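Local structure of ribonucleoside-diphosphate reductase subunit beta (Streptococcus sanguinis, 4N83) at residues 65-68 and 69-73; 95-98 and 99-102; 153-156 and 157-161; 185-188 and 189-193. The protein is the manganese-binding small subunit of a class Ib ribonucleotide reductase, which probably makes deoxyribonucleotides from ribonucleotides for DNA synthesis. One frame throughout, in Å; residues are numbered along the deposited sequence.

Interaction 1 (65-68 and 69-73). With MN (manganese (II) ion), chain J.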
loop_
_atom_site.group_PDB
_atom_site.type_symbol
_atom_site.label_atom_id
_atom_site.label_comp_id
_atom_site.label_asym_id
_atom_site.label_seq_id
_atom_site.Cartn_x
_atom_site.Cartn_y
_atom_site.Cartn_z
ATOM N N LEU A 65 8.563 -15.119 2.317
ATOM C CA LEU A 65 7.923 -14.908 1.020
ATOM C C LEU A 65 6.870 -13.793 1.024
ATOM O O LEU A 65 6.591 -13.209 -0.023
ATOM C CB LEU A 65 7.302 -16.212 0.525
ATOM C CG LEU A 65 8.271 -17.390 0.384
ATOM C CD1 LEU A 65 7.507 -18.687 0.166
ATOM C CD2 LEU A 65 9.263 -17.149 -0.746
ATOM N N ASP A 66 6.279 -13.509 2.185
ATOM C CA ASP A 66 5.412 -12.330 2.331
ATOM C C ASP A 66 6.247 -11.050 2.448
ATOM O O ASP A 66 5.767 -9.963 2.121
ATOM C CB ASP A 66 4.464 -12.468 3.534
ATOM C CG ASP A 66 3.124 -13.091 3.159
ATOM O OD1 ASP A 66 2.454 -12.574 2.241
ATOM O OD2 ASP A 66 2.730 -14.089 3.798
ATOM N N THR A 67 7.486 -11.185 2.923
ATOM C CA THR A 67 8.452 -10.084 2.916
ATOM C C THR A 67 8.939 -9.832 1.491
ATOM O O THR A 67 9.082 -8.685 1.068
ATOM C CB THR A 67 9.675 -10.391 3.806
ATOM O OG1 THR A 67 9.235 -10.817 5.100
ATOM C CG2 THR A 67 10.563 -9.157 3.956
ATOM N N LEU A 68 9.203 -10.918 0.767
ATOM C CA LEU A 68 9.610 -10.853 -0.638
ATOM C C LEU A 68 8.587 -10.107 -1.492
ATOM O O LEU A 68 8.956 -9.314 -2.360
ATOM C CB LEU A 68 9.808 -12.269 -1.190
ATOM C CG LEU A 68 10.133 -12.419 -2.679
ATOM C CD1 LEU A 68 11.473 -11.780 -3.006
ATOM C CD2 LEU A 68 10.125 -13.886 -3.074
ATOM N N GLN A 69 7.307 -10.371 -1.240
ATOM C CA GLN A 69 6.221 -9.772 -2.016
ATOM C C GLN A 69 6.014 -8.289 -1.699
ATOM O O GLN A 69 5.852 -7.476 -2.612
ATOM C CB GLN A 69 4.911 -10.539 -1.793
ATOM C CG GLN A 69 4.868 -11.912 -2.449
ATOM C CD GLN A 69 4.687 -11.844 -3.954
ATOM O OE1 GLN A 69 3.585 -12.028 -4.468
ATOM N NE2 GLN A 69 5.773 -11.576 -4.669
ATOM N N SER A 70 6.023 -7.941 -0.414
ATOM C CA SER A 70 5.753 -6.566 0.015
ATOM C C SER A 70 6.814 -5.565 -0.454
ATOM O O SER A 70 6.486 -4.445 -0.845
ATOM C CB SER A 70 5.617 -6.492 1.541
ATOM O OG SER A 70 6.832 -6.814 2.197
ATOM N N GLU A 71 8.077 -5.977 -0.420
ATOM C CA GLU A 71 9.191 -5.073 -0.704
ATOM C C GLU A 71 9.475 -4.942 -2.206
ATOM O O GLU A 71 9.483 -3.828 -2.737
ATOM C CB GLU A 71 10.445 -5.531 0.053
ATOM C CG GLU A 71 10.272 -5.527 1.570
ATOM C CD GLU A 71 11.485 -6.047 2.324
ATOM O OE1 GLU A 71 12.475 -6.453 1.679
ATOM O OE2 GLU A 71 11.446 -6.055 3.574
ATOM N N SER A 72 9.696 -6.072 -2.879
ATOM C CA SER A 72 10.089 -6.080 -4.298
ATOM C C SER A 72 9.071 -6.718 -5.249
ATOM O O SER A 72 9.040 -6.382 -6.433
ATOM C CB SER A 72 11.436 -6.794 -4.465
ATOM O OG SER A 72 11.307 -8.194 -4.286
ATOM N N GLY A 73 8.254 -7.638 -4.739
ATOM C CA GLY A 73 7.331 -8.411 -5.575
ATOM C C GLY A 73 6.271 -7.582 -6.280
ATOM O O GLY A 73 6.148 -7.636 -7.506
HETATM MN MN MN J . 0.921 -12.746 0.782
#

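Interaction 2 (95-98 and 99-102). With MN (manganese (II) ion), chain J; MN (manganese (II) ion), chain I.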
loop_
_atom_site.group_PDB
_atom_site.type_symbol
_atom_site.label_atom_id
_atom_site.label_comp_id
_atom_site.label_asym_id
_atom_site.label_seq_id
_atom_site.Cartn_x
_atom_site.Cartn_y
_atom_site.Cartn_z
ATOM N N PHE A 95 0.464 -3.163 0.363
ATOM C CA PHE A 95 0.252 -2.894 1.786
ATOM C C PHE A 95 -0.220 -4.147 2.525
ATOM O O PHE A 95 0.296 -4.469 3.595
ATOM C CB PHE A 95 -0.748 -1.750 1.988
ATOM C CG PHE A 95 -1.366 -1.719 3.359
ATOM C CD1 PHE A 95 -0.574 -1.598 4.494
ATOM C CD2 PHE A 95 -2.742 -1.814 3.515
ATOM C CE1 PHE A 95 -1.143 -1.579 5.756
ATOM C CE2 PHE A 95 -3.316 -1.790 4.773
ATOM C CZ PHE A 95 -2.517 -1.671 5.896
ATOM N N MET A 96 -1.192 -4.852 1.953
ATOM C CA MET A 96 -1.708 -6.080 2.564
ATOM C C MET A 96 -0.653 -7.187 2.624
ATOM O O MET A 96 -0.689 -8.019 3.526
ATOM C CB MET A 96 -2.963 -6.578 1.830
ATOM C CG MET A 96 -4.193 -5.692 1.994
ATOM S SD MET A 96 -4.569 -5.220 3.696
ATOM C CE MET A 96 -4.616 -6.819 4.503
ATOM N N GLU A 97 0.284 -7.190 1.677
ATOM C CA GLU A 97 1.399 -8.141 1.709
ATOM C C GLU A 97 2.313 -7.880 2.913
ATOM O O GLU A 97 2.891 -8.815 3.469
ATOM C CB GLU A 97 2.213 -8.096 0.408
ATOM C CG GLU A 97 1.447 -8.477 -0.858
ATOM C CD GLU A 97 1.096 -9.952 -0.954
ATOM O OE1 GLU A 97 1.313 -10.701 0.022
ATOM O OE2 GLU A 97 0.590 -10.368 -2.019
ATOM N N SER A 98 2.439 -6.613 3.308
ATOM C CA SER A 98 3.181 -6.247 4.523
ATOM C C SER A 98 2.429 -6.656 5.791
ATOM O O SER A 98 3.049 -7.039 6.785
ATOM C CB SER A 98 3.492 -4.743 4.562
ATOM O OG SER A 98 4.695 -4.446 3.872
ATOM N N VAL A 99 1.100 -6.566 5.755
ATOM C CA VAL A 99 0.264 -7.003 6.876
ATOM C C VAL A 99 0.402 -8.513 7.066
ATOM O O VAL A 99 0.459 -8.996 8.198
ATOM C CB VAL A 99 -1.224 -6.635 6.673
ATOM C CG1 VAL A 99 -2.092 -7.238 7.773
ATOM C CG2 VAL A 99 -1.401 -5.124 6.639
ATOM N N HIS A 100 0.460 -9.247 5.956
ATOM C CA HIS A 100 0.676 -10.694 5.996
ATOM C C HIS A 100 2.038 -11.018 6.612
ATOM O O HIS A 100 2.159 -11.943 7.417
ATOM C CB HIS A 100 0.587 -11.311 4.594
ATOM C CG HIS A 100 -0.733 -11.105 3.917
ATOM N ND1 HIS A 100 -0.922 -11.332 2.571
ATOM C CD2 HIS A 100 -1.923 -10.669 4.394
ATOM C CE1 HIS A 100 -2.175 -11.061 2.251
ATOM N NE2 HIS A 100 -2.804 -10.655 3.340
ATOM N N ALA A 101 3.056 -10.251 6.233
ATOM C CA ALA A 101 4.404 -10.432 6.766
ATOM C C ALA A 101 4.462 -10.148 8.270
ATOM O O ALA A 101 5.125 -10.873 9.017
ATOM C CB ALA A 101 5.389 -9.543 6.021
ATOM N N LYS A 102 3.765 -9.099 8.703
ATOM C CA LYS A 102 3.728 -8.728 10.120
ATOM C C LYS A 102 2.940 -9.733 10.961
ATOM O O LYS A 102 3.370 -10.095 12.057
ATOM C CB LYS A 102 3.138 -7.322 10.305
ATOM C CG LYS A 102 2.958 -6.919 11.764
ATOM C CD LYS A 102 2.530 -5.471 11.912
ATOM C CE LYS A 102 2.022 -5.187 13.319
ATOM N NZ LYS A 102 3.046 -5.463 14.364
HETATM MN MN MN J . 0.921 -12.746 0.782
HETATM MN MN MN I . -0.387 -11.474 -3.584
#

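Interaction 3 (153-156 and 157-161). With MN (manganese (II) ion), chain I; MN (manganese (II) ion), chain J.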
loop_
_atom_site.group_PDB
_atom_site.type_symbol
_atom_site.label_atom_id
_atom_site.label_comp_id
_atom_site.label_asym_id
_atom_site.label_seq_id
_atom_site.Cartn_x
_atom_site.Cartn_y
_atom_site.Cartn_z
ATOM N N SER A 153 4.277 -14.695 -9.333
ATOM C CA SER A 153 3.518 -14.248 -8.163
ATOM C C SER A 153 2.276 -15.111 -7.930
ATOM O O SER A 153 1.879 -15.335 -6.784
ATOM C CB SER A 153 3.111 -12.781 -8.315
ATOM O OG SER A 153 2.596 -12.268 -7.098
ATOM N N VAL A 154 1.666 -15.586 -9.014
ATOM C CA VAL A 154 0.517 -16.489 -8.923
ATOM C C VAL A 154 0.964 -17.868 -8.432
ATOM O O VAL A 154 0.342 -18.432 -7.533
ATOM C CB VAL A 154 -0.236 -16.609 -10.269
ATOM C CG1 VAL A 154 -1.286 -17.713 -10.217
ATOM C CG2 VAL A 154 -0.891 -15.281 -10.627
ATOM N N PHE A 155 2.034 -18.406 -9.017
ATOM C CA PHE A 155 2.612 -19.667 -8.535
ATOM C C PHE A 155 3.027 -19.556 -7.072
ATOM O O PHE A 155 2.829 -20.489 -6.295
ATOM C CB PHE A 155 3.844 -20.082 -9.353
ATOM C CG PHE A 155 3.531 -20.783 -10.651
ATOM C CD1 PHE A 155 2.505 -21.722 -10.744
ATOM C CD2 PHE A 155 4.309 -20.537 -11.776
ATOM C CE1 PHE A 155 2.243 -22.367 -11.941
ATOM C CE2 PHE A 155 4.053 -21.185 -12.972
ATOM C CZ PHE A 155 3.018 -22.099 -13.056
ATOM N N LEU A 156 3.612 -18.417 -6.710
ATOM C CA LEU A 156 4.107 -18.198 -5.355
ATOM C C LEU A 156 2.993 -18.357 -4.326
ATOM O O LEU A 156 3.021 -19.277 -3.510
ATOM C CB LEU A 156 4.745 -16.807 -5.235
ATOM C CG LEU A 156 5.242 -16.346 -3.860
ATOM C CD1 LEU A 156 6.147 -17.388 -3.221
ATOM C CD2 LEU A 156 5.963 -15.012 -3.985
ATOM N N GLU A 157 1.995 -17.483 -4.403
ATOM C CA GLU A 157 0.999 -17.347 -3.340
ATOM C C GLU A 157 -0.264 -18.202 -3.510
ATOM O O GLU A 157 -0.983 -18.426 -2.535
ATOM C CB GLU A 157 0.628 -15.874 -3.182
ATOM C CG GLU A 157 1.829 -15.007 -2.843
ATOM C CD GLU A 157 1.462 -13.559 -2.614
ATOM O OE1 GLU A 157 0.955 -12.916 -3.558
ATOM O OE2 GLU A 157 1.683 -13.065 -1.491
ATOM N N THR A 158 -0.529 -18.679 -4.727
ATOM C CA THR A 158 -1.707 -19.516 -4.996
ATOM C C THR A 158 -1.404 -21.019 -4.910
ATOM O O THR A 158 -2.324 -21.824 -4.758
ATOM C CB THR A 158 -2.306 -19.227 -6.392
ATOM O OG1 THR A 158 -2.183 -17.832 -6.698
ATOM C CG2 THR A 158 -3.778 -19.631 -6.454
ATOM N N PHE A 159 -0.125 -21.389 -4.995
ATOM C CA PHE A 159 0.276 -22.796 -5.116
ATOM C C PHE A 159 1.277 -23.229 -4.036
ATOM O O PHE A 159 0.948 -24.061 -3.187
ATOM C CB PHE A 159 0.807 -23.056 -6.541
ATOM C CG PHE A 159 1.890 -24.101 -6.627
ATOM C CD1 PHE A 159 1.638 -25.422 -6.279
ATOM C CD2 PHE A 159 3.160 -23.763 -7.082
ATOM C CE1 PHE A 159 2.635 -26.380 -6.365
ATOM C CE2 PHE A 159 4.159 -24.718 -7.172
ATOM C CZ PHE A 159 3.896 -26.027 -6.813
ATOM N N LEU A 160 2.484 -22.666 -4.062
ATOM C CA LEU A 160 3.566 -23.116 -3.171
ATOM C C LEU A 160 3.560 -22.453 -1.786
ATOM O O LEU A 160 4.374 -22.802 -0.927
ATOM C CB LEU A 160 4.933 -22.966 -3.854
ATOM C CG LEU A 160 5.422 -21.572 -4.272
ATOM C CD1 LEU A 160 6.170 -20.873 -3.143
ATOM C CD2 LEU A 160 6.300 -21.669 -5.513
ATOM N N PHE A 161 2.652 -21.502 -1.573
ATOM C CA PHE A 161 2.367 -20.986 -0.227
ATOM C C PHE A 161 1.616 -22.035 0.602
ATOM O O PHE A 161 1.726 -22.061 1.828
ATOM C CB PHE A 161 1.529 -19.696 -0.296
ATOM C CG PHE A 161 2.289 -18.442 0.063
ATOM C CD1 PHE A 161 1.858 -17.629 1.104
ATOM C CD2 PHE A 161 3.422 -18.066 -0.646
ATOM C CE1 PHE A 161 2.543 -16.473 1.433
ATOM C CE2 PHE A 161 4.111 -16.910 -0.320
ATOM C CZ PHE A 161 3.672 -16.113 0.722
HETATM MN MN MN I . -0.387 -11.474 -3.584
HETATM MN MN MN J . 0.921 -12.746 0.782
#

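Interaction 4 (185-188 and 189-193). With MN (manganese (II) ion), chain J; MN (manganese (II) ion), chain I.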
loop_
_atom_site.group_PDB
_atom_site.type_symbol
_atom_site.label_atom_id
_atom_site.label_comp_id
_atom_site.label_asym_id
_atom_site.label_seq_id
_atom_site.Cartn_x
_atom_site.Cartn_y
_atom_site.Cartn_z
ATOM N N LYS A 185 -6.356 -17.816 7.798
ATOM C CA LYS A 185 -7.591 -17.871 7.011
ATOM C C LYS A 185 -7.810 -16.564 6.245
ATOM O O LYS A 185 -8.178 -16.578 5.068
ATOM C CB LYS A 185 -8.787 -18.131 7.936
ATOM C CG LYS A 185 -10.054 -18.599 7.238
ATOM C CD LYS A 185 -10.211 -20.109 7.305
ATOM C CE LYS A 185 -11.561 -20.547 6.762
ATOM N NZ LYS A 185 -11.614 -20.520 5.274
ATOM N N LEU A 186 -7.582 -15.441 6.925
ATOM C CA LEU A 186 -7.717 -14.114 6.321
ATOM C C LEU A 186 -6.681 -13.869 5.221
ATOM O O LEU A 186 -6.984 -13.221 4.217
ATOM C CB LEU A 186 -7.598 -13.026 7.395
ATOM C CG LEU A 186 -8.741 -12.953 8.413
ATOM C CD1 LEU A 186 -8.295 -12.233 9.676
ATOM C CD2 LEU A 186 -9.966 -12.280 7.812
ATOM N N ILE A 187 -5.466 -14.381 5.416
ATOM C CA ILE A 187 -4.390 -14.244 4.426
ATOM C C ILE A 187 -4.753 -14.955 3.122
ATOM O O ILE A 187 -4.522 -14.425 2.035
ATOM C CB ILE A 187 -3.043 -14.782 4.966
ATOM C CG1 ILE A 187 -2.523 -13.873 6.087
ATOM C CG2 ILE A 187 -2.004 -14.875 3.851
ATOM C CD1 ILE A 187 -1.459 -14.501 6.961
ATOM N N ILE A 188 -5.325 -16.151 3.243
ATOM C CA ILE A 188 -5.766 -16.930 2.083
ATOM C C ILE A 188 -6.917 -16.227 1.351
ATOM O O ILE A 188 -7.001 -16.287 0.123
ATOM C CB ILE A 188 -6.193 -18.362 2.492
ATOM C CG1 ILE A 188 -4.995 -19.135 3.062
ATOM C CG2 ILE A 188 -6.779 -19.118 1.302
ATOM C CD1 ILE A 188 -5.383 -20.297 3.954
ATOM N N ARG A 189 -7.795 -15.564 2.103
ATOM C CA ARG A 189 -8.897 -14.803 1.512
ATOM C C ARG A 189 -8.378 -13.669 0.626
ATOM O O ARG A 189 -8.925 -13.420 -0.450
ATOM C CB ARG A 189 -9.815 -14.232 2.598
ATOM C CG ARG A 189 -11.118 -13.653 2.064
ATOM C CD ARG A 189 -11.981 -13.075 3.174
ATOM N NE ARG A 189 -11.442 -11.827 3.714
ATOM C CZ ARG A 189 -11.981 -11.141 4.722
ATOM N NH1 ARG A 189 -13.088 -11.568 5.319
ATOM N NH2 ARG A 189 -11.410 -10.015 5.138
ATOM N N ASP A 190 -7.328 -12.988 1.083
ATOM C CA ASP A 190 -6.697 -11.922 0.301
ATOM C C ASP A 190 -5.943 -12.477 -0.902
ATOM O O ASP A 190 -6.064 -11.950 -2.009
ATOM C CB ASP A 190 -5.734 -11.095 1.166
ATOM C CG ASP A 190 -6.451 -10.128 2.089
ATOM O OD1 ASP A 190 -7.561 -9.663 1.748
ATOM O OD2 ASP A 190 -5.890 -9.820 3.162
ATOM N N GLU A 191 -5.164 -13.534 -0.681
ATOM C CA GLU A 191 -4.339 -14.113 -1.744
ATOM C C GLU A 191 -5.162 -14.840 -2.805
ATOM O O GLU A 191 -4.733 -14.950 -3.953
ATOM C CB GLU A 191 -3.269 -15.049 -1.164
ATOM C CG GLU A 191 -2.210 -14.354 -0.313
ATOM C CD GLU A 191 -1.479 -13.237 -1.042
ATOM O OE1 GLU A 191 -1.467 -13.228 -2.291
ATOM O OE2 GLU A 191 -0.915 -12.353 -0.364
ATOM N N SER A 192 -6.339 -15.331 -2.426
ATOM C CA SER A 192 -7.268 -15.918 -3.391
ATOM C C SER A 192 -7.716 -14.873 -4.416
ATOM O O SER A 192 -7.852 -15.178 -5.600
ATOM C CB SER A 192 -8.484 -16.511 -2.674
ATOM O OG SER A 192 -9.367 -17.129 -3.592
ATOM N N VAL A 193 -7.926 -13.643 -3.948
ATOM C CA VAL A 193 -8.337 -12.532 -4.811
ATOM C C VAL A 193 -7.154 -11.962 -5.602
ATOM O O VAL A 193 -7.324 -11.525 -6.744
ATOM C CB VAL A 193 -9.008 -11.401 -3.994
ATOM C CG1 VAL A 193 -9.404 -10.239 -4.900
ATOM C CG2 VAL A 193 -10.228 -11.930 -3.252
HETATM MN MN MN J . 0.921 -12.746 0.782
HETATM MN MN MN I . -0.387 -11.474 -3.584
#

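Interaction 1 (65-68 and 69-73)
Ser70 has its hydroxyl between the backbone N and the carbonyl carbon (chi1 65°), and from there it reaches back to the carbonyl of Thr67, with Ser70 OG 3.1 Å from Thr67 O. Thr67 CG2 is anti to its own backbone N, while Glu71 runs out straight beyond CG (chi2 177°). The two side chains therefore lie alongside each other, pointing the same way, with the carboxylate end beside the methyl group (Thr67 CG2 to Glu71 OE2, 3.2 Å). Thr67 O is gripped twice, since Glu71 N also donates to it at 3.2 Å, from the same face of the carbonyl plane as the serine hydroxyl. Thr67 OG1 is turned to Thr63 O one turn earlier and to Ile8 N of the second subunit.

All of this lies on helix 49-78, which brings the first ligand to the dinuclear metal site of the ferritin-like helical bundle. Asp66 OD1 binds a manganese ion at 2.1 Å, and its other oxygen, OD2, is hydrogen-bonded to Tyr104 OH, the predicted active-site tyrosine. Further along, the helix widens into a pi-type turn: Gly73 N donates to Leu68 O, five residues back, at 3.0 Å and in the carbonyl plane. Ser72 N makes a weak bond to Leu68 O as well, at 3.4 Å.

Interaction 2 (95-98 and 99-102)
Glu97 and His100, three residues apart on one helix, meet at the metals. The Glu97 carboxylate spans both ions, with OE1 2.2 Å from one manganese and Glu97 OE2 2.1 Å from the other. Its chain is bent at chi2 (-71°), which sets the carboxylate between the two ions, with OE1 on the His100 side. His100 presents its ring edge-on to the first of these ions, which lies in the ring plane. The histidine belongs to this site, but His100 ND1 stands 2.9 Å from the manganese, long for a coordination bond. Ring and carboxylate stand 83° apart, nearly perpendicular.

Among the polar contacts, Met96 O takes His100 N at 3.0 Å as its ordinary helical partner and also sits over the centre of the imidazole face. At the far side of that ring, NE2 is hydrogen-bonded to Asp190, a second-shell carboxylate that helps fix its rotation. Ser98 OG bonds to Asn91 of the second subunit.

The apolar contacts gather on Val99. Its CG2 lies over the face of the Phe95 ring, a CH-pi contact 4.0 Å from the ring centroid and 27° off its normal. The Met96 side chain runs alongside Val99, its CE 4.0 Å from Val99 CB.

The spacing Glu97-X-X-His100, which delivers a bridging carboxylate and an imidazole from a single helical turn, is the EXXH metal-binding motif of the ferritin-like dinuclear carboxylate proteins.

Interaction 3 (153-156 and 157-161)
Leu156 and Phe161 meet beside the metal site: the leucine CD1 lies at the edge of the phenylalanine ring, in its plane, 3.6 Å from Phe161 CE2. One face of the same ring carries Glu157 CG, offset toward the rim. The extended glutamate chain (chi2 -177°) carries the carboxylate past the ring to the ions, where it bridges them with Glu157 OE1 at 2.0 Å from one manganese and OE2 at 2.4 Å from the other. Leu160 also reaches the leucine methyl, its CD1 3.5 Å from Leu156 CD1.

Val154 and Thr158 lie side by side, pointing the same way. Thr158 OG1 donates in the carbonyl plane, on a lone pair of Val154 O, at 2.7 Å, and Thr158 N shares that oxygen. The helix widens here into a pi-type turn, in which Leu160 N bonds almost straight to Phe155 O at 3.1 Å.

The segment is buried inside the helical bundle. Leu156 and Phe161 face helix 49-78, Phe155 and Leu160 pack on helix 211-240, and Val154, Thr158 and Phe159 on helix 246-263.

Interaction 4 (185-188 and 189-193)
Arg189, Asp190, Glu191 and Ser192 each donate their backbone N to the carbonyl four residues earlier, from Lys185 to Ile188, in an unbroken run of alpha-helical hydrogen bonds whose Glu191 N to Ile187 O member measures 2.9 Å. This stretch of helix 178-206 carries the second EXXH motif of the ferritin-like bundle, Glu191 with His194.

The two sides of the helix differ sharply. Outward, Leu186 and Arg189 run alongside each other and point the same way, and Leu186 CD2 lies over one face of the guanidinium, offset toward its rim, at 3.8 Å from Arg189 NH2. Arg189 starts with CG anti to the backbone N (chi1 -169°) and bends at chi3 (72°), which turns the flat group across the leucine methyl. Arg189 is exposed, and the methyl lies against just this one face of its guanidinium.

Inward, Asp190 OD2 is buried and accepts a hydrogen bond from Trp30 NE1, with His100 the next member of the chain. In relatives such a Trp-Asp-His chain is regarded as part of the route for radical transfer between the subunits, and the geometry here is consistent with that. Ile187 CG2 packs against Glu191 CG at 4.2 Å, and beside it Ile187 touches His100.

Glu191 bends at chi2 (-56°) and bridges the metals. His194 completes the site of the ion that OE1 binds. Glu191 OE2 is 2.2 Å from one manganese, and Glu191 OE1 is 2.4 Å from the other.

Overall arrangement
The four interactions come one after another along the chain, each on its own helix: 49-78, 84-111, 148-160 and 178-206. In space they surround the two manganese ions. Centres of interactions 1 and 2 are about 9 Å apart, and those of 1 and 3, 2 and 4, and 3 and 4 about 12 Å, while the pairs 1 and 4, and 2 and 3, lie about 16 Å apart, as across a four-sided ring. Each helix gives one carboxylate: those of interactions 2, 3 and 4 bridge both ions, that of interaction 1 binds one. Shared metal charge probably offsets the crowding of these acids. Interactions 1 and 2 also border the second subunit.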